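Local coordinates for protein geranyltranstransferase (Enterococcus faecalis, PDB 3P8L) that probably catalyses the magnesium-dependent condensation of isopentenyl diphosphate with geranyl diphosphate to give farnesyl diphosphate, releasing diphosphate, at residues G219-I224 with T297-R302; P55-T60 with A293-Q298; G209-F214 with E278-N283; E81-Y86 with G187-F192. All coordinates share one frame; numbering follows the deposited sequence.

Interaction 1: G219-I224 with T297-R302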
loop_
_atom_site.group_PDB
_atom_site.type_symbol
_atom_site.label_atom_id
_atom_site.label_comp_id
_atom_site.label_asym_id
_atom_site.label_seq_id
_atom_site.Cartn_x
_atom_site.Cartn_y
_atom_site.Cartn_z
ATOM N N GLY A 219 0.556 -8.639 21.991
ATOM C CA GLY A 219 1.650 -8.136 21.144
ATOM C C GLY A 219 2.900 -7.783 21.919
ATOM O O GLY A 219 4.018 -8.004 21.446
ATOM N N LEU A 220 2.709 -7.237 23.120
ATOM C CA LEU A 220 3.825 -6.914 24.000
ATOM C C LEU A 220 4.377 -8.194 24.614
ATOM O O LEU A 220 5.594 -8.397 24.647
ATOM C CB LEU A 220 3.388 -5.908 25.080
ATOM C CG LEU A 220 4.457 -5.050 25.783
ATOM C CD1 LEU A 220 5.255 -4.186 24.803
ATOM C CD2 LEU A 220 3.820 -4.169 26.850
ATOM N N ALA A 221 3.489 -9.076 25.070
ATOM C CA ALA A 221 3.907 -10.382 25.604
ATOM C C ALA A 221 4.736 -11.196 24.590
ATOM O O ALA A 221 5.691 -11.858 24.970
ATOM C CB ALA A 221 2.699 -11.187 26.098
ATOM N N PHE A 222 4.370 -11.096 23.310
ATOM C CA PHE A 222 5.047 -11.770 22.194
ATOM C C PHE A 222 6.494 -11.298 22.092
ATOM O O PHE A 222 7.409 -12.115 21.984
ATOM C CB PHE A 222 4.252 -11.516 20.886
ATOM C CG PHE A 222 4.955 -11.938 19.608
ATOM C CD1 PHE A 222 5.088 -13.289 19.269
ATOM C CD2 PHE A 222 5.427 -10.972 18.712
ATOM C CE1 PHE A 222 5.722 -13.677 18.071
ATOM C CE2 PHE A 222 6.060 -11.344 17.511
ATOM C CZ PHE A 222 6.207 -12.702 17.190
ATOM N N GLN A 223 6.687 -9.983 22.166
ATOM C CA GLN A 223 8.013 -9.379 22.076
ATOM C C GLN A 223 8.889 -9.656 23.296
ATOM O O GLN A 223 10.067 -9.987 23.146
ATOM C CB GLN A 223 7.913 -7.875 21.856
ATOM C CG GLN A 223 9.142 -7.291 21.170
ATOM C CD GLN A 223 8.954 -7.157 19.672
ATOM O OE1 GLN A 223 9.558 -7.890 18.889
ATOM N NE2 GLN A 223 8.101 -6.220 19.267
ATOM N N ILE A 224 8.317 -9.516 24.494
ATOM C CA ILE A 224 9.046 -9.806 25.733
ATOM C C ILE A 224 9.513 -11.269 25.768
ATOM O O ILE A 224 10.646 -11.546 26.154
ATOM C CB ILE A 224 8.219 -9.444 27.002
ATOM C CG1 ILE A 224 7.908 -7.941 27.033
ATOM C CG2 ILE A 224 8.969 -9.839 28.278
ATOM C CD1 ILE A 224 6.755 -7.558 27.946
ATOM N N THR A 297 -1.695 -18.641 26.605
ATOM C CA THR A 297 -1.010 -19.796 27.215
ATOM C C THR A 297 0.280 -20.184 26.481
ATOM O O THR A 297 1.288 -20.478 27.135
ATOM C CB THR A 297 -1.945 -21.046 27.298
ATOM O OG1 THR A 297 -3.101 -20.740 28.081
ATOM C CG2 THR A 297 -1.243 -22.261 27.920
ATOM N N GLN A 298 0.257 -20.160 25.143
ATOM C CA GLN A 298 1.420 -20.569 24.340
ATOM C C GLN A 298 2.632 -19.658 24.564
ATOM O O GLN A 298 3.770 -20.072 24.335
ATOM C CB GLN A 298 1.099 -20.636 22.836
ATOM C CG GLN A 298 0.031 -21.651 22.395
ATOM C CD GLN A 298 -0.133 -22.830 23.338
ATOM O OE1 GLN A 298 0.689 -23.051 24.226
ATOM N NE2 GLN A 298 -1.208 -23.587 23.154
ATOM N N LEU A 299 2.387 -18.424 25.011
ATOM C CA LEU A 299 3.472 -17.461 25.269
ATOM C C LEU A 299 4.153 -17.585 26.655
ATOM O O LEU A 299 5.145 -16.900 26.910
ATOM C CB LEU A 299 2.989 -16.023 25.047
ATOM C CG LEU A 299 2.490 -15.554 23.680
ATOM C CD1 LEU A 299 2.140 -14.077 23.757
ATOM C CD2 LEU A 299 3.492 -15.801 22.543
ATOM N N GLN A 300 3.625 -18.445 27.531
ATOM C CA GLN A 300 4.254 -18.759 28.831
ATOM C C GLN A 300 5.660 -19.350 28.683
ATOM O O GLN A 300 6.009 -19.885 27.631
ATOM C CB GLN A 300 3.404 -19.760 29.624
ATOM C CG GLN A 300 2.184 -19.187 30.337
ATOM C CD GLN A 300 1.315 -20.258 30.996
ATOM O OE1 GLN A 300 1.707 -21.422 31.108
ATOM N NE2 GLN A 300 0.126 -19.860 31.438
ATOM N N LEU A 301 6.460 -19.257 29.743
ATOM C CA LEU A 301 7.764 -19.919 29.775
ATOM C C LEU A 301 7.728 -21.150 30.676
ATOM O O LEU A 301 7.188 -21.102 31.785
ATOM C CB LEU A 301 8.872 -18.953 30.203
ATOM C CG LEU A 301 9.233 -17.842 29.207
ATOM C CD1 LEU A 301 10.164 -16.826 29.849
ATOM C CD2 LEU A 301 9.847 -18.396 27.924
ATOM N N ARG A 302 8.298 -22.250 30.180
ATOM C CA ARG A 302 8.270 -23.541 30.874
ATOM C C ARG A 302 9.676 -24.068 31.150
ATOM O O ARG A 302 10.568 -23.971 30.305
ATOM C CB ARG A 302 7.479 -24.564 30.053
ATOM C CG ARG A 302 7.046 -25.808 30.825
ATOM C CD ARG A 302 5.723 -26.360 30.301
ATOM N NE ARG A 302 4.580 -25.556 30.741
ATOM C CZ ARG A 302 3.934 -24.664 29.990
ATOM N NH1 ARG A 302 2.912 -23.987 30.497
ATOM N NH2 ARG A 302 4.302 -24.443 28.734
ATOM O OXT ARG A 302 9.950 -24.615 32.222
#
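Phe222 and Leu299 mark the point of closest backbone approach, with a CA to CA distance of 6.7 Å. The first belongs to a turn in the middle of helix 205-230. The second lies where the last helix has given way to the C-terminal tail: Gln300 N still bonds back to Thr297 O, but from Gln300 onward the backbone is extended, and it follows the surface as an irregular tail. One leucine carries the whole approach from the tail side. With CG anti to its own carbonyl carbon (chi1 -61°), Leu299 turns its fork toward the helix. The CD1 methyl rests where Ala221 and Phe222 join, 3.8 Å from Ala221 CB and 3.7 Å from Phe222 N, so it lies against backbone as much as against side chain. Its other methyl, CD2, faces the rim of the Phe222 ring, near the ring plane rather than over a face. The short alanine admits the leucine this close to the helix. Tyr218, one turn earlier, also touches Leu299, and Arg225 just beyond bonds to Gln298 O, so the tail is tied by polar as well as apolar means. This is plain packing of a C-terminal tail on a core helix of the all-helical isoprenoid synthase fold; the last turn of this helix carries the second aspartate-rich motif, which in this family binds magnesium and diphosphate.

Interaction 2: P55-T60 with A293-Q298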
loop_
_atom_site.group_PDB
_atom_site.type_symbol
_atom_site.label_atom_id
_atom_site.label_comp_id
_atom_site.label_asym_id
_atom_site.label_seq_id
_atom_site.Cartn_x
_atom_site.Cartn_y
_atom_site.Cartn_z
ATOM N N PRO A 55 -2.695 -13.605 10.417
ATOM C CA PRO A 55 -3.936 -14.232 9.945
ATOM C C PRO A 55 -4.508 -15.248 10.941
ATOM O O PRO A 55 -5.732 -15.357 11.053
ATOM C CB PRO A 55 -3.511 -14.933 8.641
ATOM C CG PRO A 55 -2.041 -15.062 8.694
ATOM C CD PRO A 55 -1.583 -13.846 9.470
ATOM N N LEU A 56 -3.641 -15.962 11.660
ATOM C CA LEU A 56 -4.080 -16.869 12.715
ATOM C C LEU A 56 -4.886 -16.132 13.780
ATOM O O LEU A 56 -5.955 -16.597 14.160
ATOM C CB LEU A 56 -2.929 -17.686 13.335
ATOM C CG LEU A 56 -3.350 -18.792 14.322
ATOM C CD1 LEU A 56 -4.350 -19.738 13.635
ATOM C CD2 LEU A 56 -2.175 -19.578 14.920
ATOM N N LEU A 57 -4.418 -14.955 14.195
ATOM C CA LEU A 57 -5.170 -14.112 15.145
ATOM C C LEU A 57 -6.546 -13.679 14.637
ATOM O O LEU A 57 -7.531 -13.791 15.375
ATOM C CB LEU A 57 -4.346 -12.894 15.558
ATOM C CG LEU A 57 -3.224 -13.168 16.560
ATOM C CD1 LEU A 57 -2.308 -11.950 16.609
ATOM C CD2 LEU A 57 -3.783 -13.502 17.946
ATOM N N VAL A 58 -6.613 -13.221 13.380
ATOM C CA VAL A 58 -7.880 -12.854 12.743
ATOM C C VAL A 58 -8.897 -13.996 12.872
ATOM O O VAL A 58 -9.996 -13.795 13.385
ATOM C CB VAL A 58 -7.724 -12.482 11.241
ATOM C CG1 VAL A 58 -9.081 -12.190 10.614
ATOM C CG2 VAL A 58 -6.825 -11.263 11.053
ATOM N N LEU A 59 -8.496 -15.178 12.425
ATOM C CA LEU A 59 -9.373 -16.345 12.348
ATOM C C LEU A 59 -9.733 -16.929 13.721
ATOM O O LEU A 59 -10.878 -17.350 13.950
ATOM C CB LEU A 59 -8.756 -17.411 11.447
ATOM C CG LEU A 59 -8.553 -16.966 9.988
ATOM C CD1 LEU A 59 -8.060 -18.127 9.195
ATOM C CD2 LEU A 59 -9.820 -16.387 9.330
ATOM N N THR A 60 -8.772 -16.903 14.639
ATOM C CA THR A 60 -9.004 -17.372 15.990
ATOM C C THR A 60 -10.042 -16.482 16.679
ATOM O O THR A 60 -10.892 -16.978 17.427
ATOM C CB THR A 60 -7.682 -17.460 16.774
ATOM O OG1 THR A 60 -6.766 -18.300 16.046
ATOM C CG2 THR A 60 -7.891 -18.064 18.155
ATOM N N ALA A 293 -7.578 -17.524 24.828
ATOM C CA ALA A 293 -6.792 -17.894 26.027
ATOM C C ALA A 293 -5.613 -18.823 25.747
ATOM O O ALA A 293 -4.550 -18.657 26.355
ATOM C CB ALA A 293 -7.684 -18.487 27.125
ATOM N N ASN A 294 -5.798 -19.790 24.845
ATOM C CA ASN A 294 -4.732 -20.723 24.460
ATOM C C ASN A 294 -3.552 -20.013 23.786
ATOM O O ASN A 294 -2.398 -20.379 23.982
ATOM C CB ASN A 294 -5.279 -21.830 23.544
ATOM C CG ASN A 294 -4.184 -22.673 22.924
ATOM O OD1 ASN A 294 -3.542 -23.470 23.603
ATOM N ND2 ASN A 294 -3.963 -22.494 21.627
ATOM N N LEU A 295 -3.853 -19.001 22.976
ATOM C CA LEU A 295 -2.784 -18.210 22.337
ATOM C C LEU A 295 -1.937 -17.473 23.376
ATOM O O LEU A 295 -0.720 -17.386 23.244
ATOM C CB LEU A 295 -3.349 -17.242 21.291
ATOM C CG LEU A 295 -3.916 -17.889 20.015
ATOM C CD1 LEU A 295 -4.569 -16.845 19.162
ATOM C CD2 LEU A 295 -2.865 -18.644 19.210
ATOM N N LEU A 296 -2.598 -16.976 24.419
ATOM C CA LEU A 296 -1.925 -16.421 25.596
ATOM C C LEU A 296 -1.101 -17.469 26.359
ATOM O O LEU A 296 0.055 -17.211 26.701
ATOM C CB LEU A 296 -2.965 -15.806 26.524
ATOM C CG LEU A 296 -2.832 -14.348 26.911
ATOM C CD1 LEU A 296 -2.440 -13.484 25.723
ATOM C CD2 LEU A 296 -4.177 -13.951 27.451
ATOM N N THR A 297 -1.695 -18.641 26.605
ATOM C CA THR A 297 -1.010 -19.796 27.215
ATOM C C THR A 297 0.280 -20.184 26.481
ATOM O O THR A 297 1.288 -20.478 27.135
ATOM C CB THR A 297 -1.945 -21.046 27.298
ATOM O OG1 THR A 297 -3.101 -20.740 28.081
ATOM C CG2 THR A 297 -1.243 -22.261 27.920
ATOM N N GLN A 298 0.257 -20.160 25.143
ATOM C CA GLN A 298 1.420 -20.569 24.340
ATOM C C GLN A 298 2.632 -19.658 24.564
ATOM O O GLN A 298 3.770 -20.072 24.335
ATOM C CB GLN A 298 1.099 -20.636 22.836
ATOM C CG GLN A 298 0.031 -21.651 22.395
ATOM C CD GLN A 298 -0.133 -22.830 23.338
ATOM O OE1 GLN A 298 0.689 -23.051 24.226
ATOM N NE2 GLN A 298 -1.208 -23.587 23.154
#
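In the all-helical isoprenoid synthase fold of this enzyme, Leu295 of the C-terminal helix 289-298 joins that late helix to Leu56, Leu57 and Thr60 of the early helix 53-64. The two short segments run roughly antiparallel, their directions 145° apart, and their axes come no nearer than 11.8 Å. At that spacing side chains from both helices fill the interval, and on the late helix Leu295 alone makes the contact. Its CG stands anti to the carbonyl carbon (chi1 -69°), and the chain continues extended, which sends the two methyls forward. CD1 enters the angle between Leu57 and Thr60, about one helical turn apart: it lies 3.6 Å from Leu57 CD2, where the two leucines meet at a slant, and 3.7 Å from Thr60 CG2, where the ends of the side chains meet head-on. CD2 makes a looser contact, 4.4 Å from Leu56 CD2. Tyr218 of helix 205-230 packs against both Leu57 and Leu295 and so closes the joint from a third helix. Thr60 can offer an apolar methyl here because its hydroxyl is engaged within its own helix. Thr60 OG1 donates to Leu56 O over 2.7 Å, from 43° above the carbonyl plane, while the same oxygen also takes the regular helical bond from Thr60 N.

Interaction 3: G209-F214 with E278-N283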
loop_
_atom_site.group_PDB
_atom_site.type_symbol
_atom_site.label_atom_id
_atom_site.label_comp_id
_atom_site.label_asym_id
_atom_site.label_seq_id
_atom_site.Cartn_x
_atom_site.Cartn_y
_atom_site.Cartn_z
ATOM N N GLY A 209 -13.156 -2.588 21.297
ATOM C CA GLY A 209 -12.253 -1.910 22.241
ATOM C C GLY A 209 -11.523 -2.814 23.216
ATOM O O GLY A 209 -10.342 -2.592 23.516
ATOM N N LEU A 210 -12.224 -3.825 23.726
ATOM C CA LEU A 210 -11.614 -4.840 24.588
ATOM C C LEU A 210 -10.668 -5.792 23.817
ATOM O O LEU A 210 -9.596 -6.147 24.306
ATOM C CB LEU A 210 -12.701 -5.643 25.309
ATOM C CG LEU A 210 -13.451 -4.952 26.463
ATOM C CD1 LEU A 210 -14.451 -5.915 27.107
ATOM C CD2 LEU A 210 -12.482 -4.409 27.520
ATOM N N LEU A 211 -11.074 -6.190 22.612
ATOM C CA LEU A 211 -10.228 -7.009 21.725
ATOM C C LEU A 211 -8.903 -6.306 21.418
ATOM O O LEU A 211 -7.851 -6.933 21.386
ATOM C CB LEU A 211 -10.979 -7.318 20.433
ATOM C CG LEU A 211 -12.132 -8.298 20.580
ATOM C CD1 LEU A 211 -12.983 -8.307 19.319
ATOM C CD2 LEU A 211 -11.623 -9.679 20.920
ATOM N N THR A 212 -8.976 -4.988 21.248
ATOM C CA THR A 212 -7.811 -4.128 21.060
ATOM C C THR A 212 -6.833 -4.165 22.231
ATOM O O THR A 212 -5.610 -4.218 22.040
ATOM C CB THR A 212 -8.285 -2.696 20.829
ATOM O OG1 THR A 212 -9.108 -2.677 19.664
ATOM C CG2 THR A 212 -7.111 -1.717 20.675
ATOM N N GLN A 213 -7.376 -4.151 23.442
ATOM C CA GLN A 213 -6.572 -4.221 24.651
ATOM C C GLN A 213 -5.911 -5.577 24.754
ATOM O O GLN A 213 -4.729 -5.679 25.129
ATOM C CB GLN A 213 -7.436 -3.966 25.895
ATOM C CG GLN A 213 -7.808 -2.505 26.127
ATOM C CD GLN A 213 -8.708 -2.319 27.349
ATOM O OE1 GLN A 213 -8.355 -2.712 28.464
ATOM N NE2 GLN A 213 -9.872 -1.719 27.139
ATOM N N PHE A 214 -6.675 -6.622 24.443
ATOM C CA PHE A 214 -6.107 -7.969 24.362
ATOM C C PHE A 214 -4.903 -8.018 23.413
ATOM O O PHE A 214 -3.861 -8.567 23.766
ATOM C CB PHE A 214 -7.153 -8.988 23.900
ATOM C CG PHE A 214 -6.598 -10.371 23.724
ATOM C CD1 PHE A 214 -6.478 -11.226 24.812
ATOM C CD2 PHE A 214 -6.175 -10.815 22.471
ATOM C CE1 PHE A 214 -5.959 -12.517 24.651
ATOM C CE2 PHE A 214 -5.648 -12.089 22.301
ATOM C CZ PHE A 214 -5.549 -12.953 23.398
ATOM N N GLU A 278 -11.740 -12.318 30.291
ATOM C CA GLU A 278 -12.762 -12.389 31.338
ATOM C C GLU A 278 -13.842 -11.323 31.125
ATOM O O GLU A 278 -15.031 -11.655 31.080
ATOM C CB GLU A 278 -12.118 -12.262 32.725
ATOM C CG GLU A 278 -13.098 -12.346 33.893
ATOM C CD GLU A 278 -14.041 -13.535 33.786
ATOM O OE1 GLU A 278 -15.260 -13.310 33.608
ATOM O OE2 GLU A 278 -13.561 -14.688 33.855
ATOM N N LYS A 279 -13.424 -10.064 30.942
ATOM C CA LYS A 279 -14.358 -8.962 30.670
ATOM C C LYS A 279 -15.187 -9.171 29.406
ATOM O O LYS A 279 -16.365 -8.809 29.380
ATOM C CB LYS A 279 -13.653 -7.597 30.616
ATOM C CG LYS A 279 -13.087 -7.109 31.942
ATOM C CD LYS A 279 -12.666 -5.642 31.857
ATOM C CE LYS A 279 -11.298 -5.422 32.493
ATOM N NZ LYS A 279 -11.289 -5.672 33.965
ATOM N N ILE A 280 -14.583 -9.756 28.368
ATOM C CA ILE A 280 -15.315 -10.081 27.126
ATOM C C ILE A 280 -16.342 -11.198 27.349
ATOM O O ILE A 280 -17.473 -11.131 26.840
ATOM C CB ILE A 280 -14.355 -10.466 25.940
ATOM C CG1 ILE A 280 -13.449 -9.288 25.566
ATOM C CG2 ILE A 280 -15.145 -10.901 24.716
ATOM C CD1 ILE A 280 -12.260 -9.653 24.652
ATOM N N LYS A 281 -15.937 -12.219 28.104
ATOM C CA LYS A 281 -16.813 -13.347 28.452
ATOM C C LYS A 281 -18.073 -12.871 29.200
ATOM O O LYS A 281 -19.170 -13.379 28.951
ATOM C CB LYS A 281 -16.029 -14.408 29.256
ATOM C CG LYS A 281 -16.789 -15.685 29.643
ATOM C CD LYS A 281 -17.364 -16.444 28.446
ATOM C CE LYS A 281 -17.813 -17.844 28.855
ATOM N NZ LYS A 281 -18.362 -18.623 27.705
ATOM N N ALA A 282 -17.907 -11.882 30.080
ATOM C CA ALA A 282 -19.029 -11.250 30.784
ATOM C C ALA A 282 -19.961 -10.484 29.840
ATOM O O ALA A 282 -21.180 -10.519 30.004
ATOM C CB ALA A 282 -18.514 -10.328 31.885
ATOM N N ASN A 283 -19.380 -9.814 28.846
ATOM C CA ASN A 283 -20.135 -9.000 27.891
ATOM C C ASN A 283 -20.785 -9.794 26.756
ATOM O O ASN A 283 -21.738 -9.320 26.135
ATOM C CB ASN A 283 -19.236 -7.913 27.283
ATOM C CG ASN A 283 -19.037 -6.715 28.203
ATOM O OD1 ASN A 283 -19.354 -5.584 27.832
ATOM N ND2 ASN A 283 -18.498 -6.953 29.397
#
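Apolar packing dominates the meeting of Leu210 and Ile280, the residues that bring helix 205-230 and helix 259-283 together. The short segments run nearly antiparallel, with a signed crossing angle of -160° and axes 10.2 Å apart at closest. Across this interval the two side chains slide past each other in opposite directions, lying alongside rather than end to end. Leu210 CB sits 3.7 Å from Ile280 CG1, and Leu210 CD1 is 3.8 Å from the same carbon, so CG1 is held along the flank of the leucine. With CG1 of Ile280 anti to the carbonyl carbon (chi1 -63°) and the chain extended beyond it, CD1 runs on past Leu210 to reach Leu211 CD2 at 3.8 Å, the two side chains crossing at about a right angle. Phe65 touches both Leu211 and Ile280, and Phe287 also leans on Ile280, extending the apolar cluster with residues from loops.

A second kind of contact involves the apolar part of a charged residue. Lys279 presents CB to Leu210 CD1 at 4.0 Å, after which its chain bends twice and leads the amine away.

Polar bonding stays within each helix. In the first, Thr212 OG1 bonds to Ile208 O; in the second, Asn283 ND2 makes a weak bond back to Lys279 O (2.8 Å, with a bent angle of 126°) at the helix end.

Cohesion between these helices thus rests on shape and burial of hydrocarbon, with no directional bond between the segments, while the lysine lets an apolar interface grade into the exposed surface.

Interaction 4: E81-Y86 with G187-F192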
loop_
_atom_site.group_PDB
_atom_site.type_symbol
_atom_site.label_atom_id
_atom_site.label_comp_id
_atom_site.label_asym_id
_atom_site.label_seq_id
_atom_site.Cartn_x
_atom_site.Cartn_y
_atom_site.Cartn_z
ATOM N N GLU A 81 -1.605 -10.728 6.096
ATOM C CA GLU A 81 -0.376 -11.487 5.926
ATOM C C GLU A 81 0.481 -10.980 4.738
ATOM O O GLU A 81 1.714 -11.070 4.794
ATOM C CB GLU A 81 -0.653 -12.987 5.848
ATOM C CG GLU A 81 0.594 -13.872 5.884
ATOM C CD GLU A 81 1.418 -13.783 7.189
ATOM O OE1 GLU A 81 1.106 -13.015 8.143
ATOM O OE2 GLU A 81 2.409 -14.513 7.247
ATOM N N MET A 82 -0.172 -10.406 3.724
ATOM C CA MET A 82 0.493 -9.723 2.604
ATOM C C MET A 82 1.277 -8.490 3.065
ATOM O O MET A 82 2.422 -8.283 2.620
ATOM C CB MET A 82 -0.478 -9.408 1.442
ATOM C CG MET A 82 -1.032 -10.690 0.686
ATOM S SD MET A 82 -2.384 -10.334 -0.492
ATOM C CE MET A 82 -1.486 -9.471 -1.785
ATOM N N ILE A 83 0.672 -7.702 3.965
ATOM C CA ILE A 83 1.313 -6.547 4.577
ATOM C C ILE A 83 2.538 -7.014 5.361
ATOM O O ILE A 83 3.637 -6.466 5.196
ATOM C CB ILE A 83 0.363 -5.757 5.539
ATOM C CG1 ILE A 83 -0.784 -5.085 4.793
ATOM C CG2 ILE A 83 1.150 -4.749 6.381
ATOM C CD1 ILE A 83 -0.407 -3.869 3.982
ATOM N N HIS A 84 2.332 -8.006 6.228
ATOM C CA HIS A 84 3.409 -8.591 6.993
ATOM C C HIS A 84 4.594 -9.079 6.114
ATOM O O HIS A 84 5.730 -8.762 6.414
ATOM C CB HIS A 84 2.909 -9.746 7.820
ATOM C CG HIS A 84 3.978 -10.351 8.661
ATOM N ND1 HIS A 84 4.708 -9.609 9.562
ATOM C CD2 HIS A 84 4.458 -11.612 8.729
ATOM C CE1 HIS A 84 5.584 -10.393 10.163
ATOM N NE2 HIS A 84 5.446 -11.612 9.684
ATOM N N THR A 85 4.288 -9.836 5.057
ATOM C CA THR A 85 5.276 -10.368 4.099
ATOM C C THR A 85 6.019 -9.229 3.396
ATOM O O THR A 85 7.236 -9.287 3.248
ATOM C CB THR A 85 4.610 -11.281 3.013
ATOM O OG1 THR A 85 3.836 -12.306 3.646
ATOM C CG2 THR A 85 5.660 -11.936 2.084
ATOM N N TYR A 86 5.291 -8.193 2.964
ATOM C CA TYR A 86 5.939 -7.038 2.356
ATOM C C TYR A 86 6.928 -6.425 3.347
ATOM O O TYR A 86 8.068 -6.156 2.972
ATOM C CB TYR A 86 4.944 -5.986 1.774
ATOM C CG TYR A 86 5.008 -4.615 2.422
ATOM C CD1 TYR A 86 6.082 -3.762 2.192
ATOM C CD2 TYR A 86 3.997 -4.165 3.276
ATOM C CE1 TYR A 86 6.181 -2.519 2.816
ATOM C CE2 TYR A 86 4.075 -2.909 3.890
ATOM C CZ TYR A 86 5.187 -2.097 3.665
ATOM O OH TYR A 86 5.291 -0.848 4.232
ATOM N N GLY A 187 2.965 -3.916 17.462
ATOM C CA GLY A 187 1.648 -3.854 18.096
ATOM C C GLY A 187 0.521 -3.513 17.149
ATOM O O GLY A 187 -0.565 -4.090 17.243
ATOM N N ALA A 188 0.792 -2.604 16.214
ATOM C CA ALA A 188 -0.249 -2.030 15.366
ATOM C C ALA A 188 -0.964 -3.048 14.477
ATOM O O ALA A 188 -2.191 -3.011 14.404
ATOM C CB ALA A 188 0.286 -0.850 14.542
ATOM N N LEU A 189 -0.215 -3.950 13.830
ATOM C CA LEU A 189 -0.817 -4.993 12.972
ATOM C C LEU A 189 -1.495 -6.093 13.805
ATOM O O LEU A 189 -2.447 -6.714 13.349
ATOM C CB LEU A 189 0.226 -5.651 12.036
ATOM C CG LEU A 189 0.908 -4.924 10.868
ATOM C CD1 LEU A 189 1.707 -5.931 10.021
ATOM C CD2 LEU A 189 -0.091 -4.182 9.984
ATOM N N ILE A 190 -0.953 -6.353 14.989
ATOM C CA ILE A 190 -1.549 -7.303 15.953
ATOM C C ILE A 190 -2.899 -6.735 16.381
ATOM O O ILE A 190 -3.899 -7.469 16.394
ATOM C CB ILE A 190 -0.640 -7.574 17.185
ATOM C CG1 ILE A 190 0.725 -8.143 16.759
ATOM C CG2 ILE A 190 -1.319 -8.534 18.203
ATOM C CD1 ILE A 190 0.667 -9.411 15.969
ATOM N N GLU A 191 -2.917 -5.427 16.685
ATOM C CA GLU A 191 -4.160 -4.743 17.036
ATOM C C GLU A 191 -5.165 -4.802 15.893
ATOM O O GLU A 191 -6.346 -5.121 16.124
ATOM C CB GLU A 191 -3.899 -3.309 17.524
ATOM C CG GLU A 191 -3.461 -3.243 18.989
ATOM C CD GLU A 191 -2.676 -1.987 19.322
ATOM O OE1 GLU A 191 -2.469 -1.160 18.410
ATOM O OE2 GLU A 191 -2.260 -1.831 20.491
ATOM N N PHE A 192 -4.701 -4.550 14.660
ATOM C CA PHE A 192 -5.574 -4.715 13.501
ATOM C C PHE A 192 -6.168 -6.122 13.444
ATOM O O PHE A 192 -7.352 -6.271 13.142
ATOM C CB PHE A 192 -4.874 -4.416 12.157
ATOM C CG PHE A 192 -5.756 -4.692 10.968
ATOM C CD1 PHE A 192 -6.675 -3.738 10.545
ATOM C CD2 PHE A 192 -5.725 -5.933 10.315
ATOM C CE1 PHE A 192 -7.503 -3.992 9.462
ATOM C CE2 PHE A 192 -6.570 -6.200 9.257
ATOM C CZ PHE A 192 -7.465 -5.218 8.826
#
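Leu189 and Ile83 supply most of the surface buried where helix 175-200 meets helix 71-92, with His84 adding a smaller share. Leu189 has the greater share of buried surface. Its CG lies anti to the carbonyl carbon (chi1 -68°), and the side chain reaches out from its helix with both methyls turned to Ile83. The branch methyl of the isoleucine fits against the fork they form: Ile83 CG2 is 3.9 Å from Leu189 CD2 and equally 3.9 Å from Leu189 CD1. The isoleucine is set up for this by placing CG2 anti to its backbone N, while its longer arm, CG1 with CD1, leads away from Leu189. Ile83 also packs on Leu125 and Ala128 of helix 114-133, so it is shared between two neighbouring helices.

His84 takes part mainly through its backbone. Its N lies 4.4 Å from Leu189 CD1, whereas the side chain comes no nearer than 4.6 Å and touches Arg54 of helix 53-64. His84 CA and Leu189 CA, at 8.2 Å, are nevertheless the nearest pair of backbones, so the helices are kept well apart and the leucine spans the distance.

A contact of this kind is at home in the core of the isoprenoid synthase fold. Helix 71-92 leads into the first aspartate-rich motif, and Tyr86, which packs on Asp122 of the second subunit, stands five residues before it, the position that in related synthases helps to set product chain length.

Three of the four contacts use the C-terminal part of the chain. Interactions 1 and 2 overlap on helix 289-298 and its tail, their centres 12 Å apart, and interaction 3 shares helix 205-230 with interaction 1. Interaction 4 lies nearest the middle, about 4 Å from the centre of the chain, and both it and interaction 3 are nested inside the long loop closed by interaction 2. Direct packing links several of them: Leu296 on Phe214 joins interactions 2 and 3, while Ile190 touches both Leu57 and Gly219, connecting interaction 4 to interactions 2 and 1. Early, central and late helices are thereby drawn into one continuous apolar core within a single helical domain.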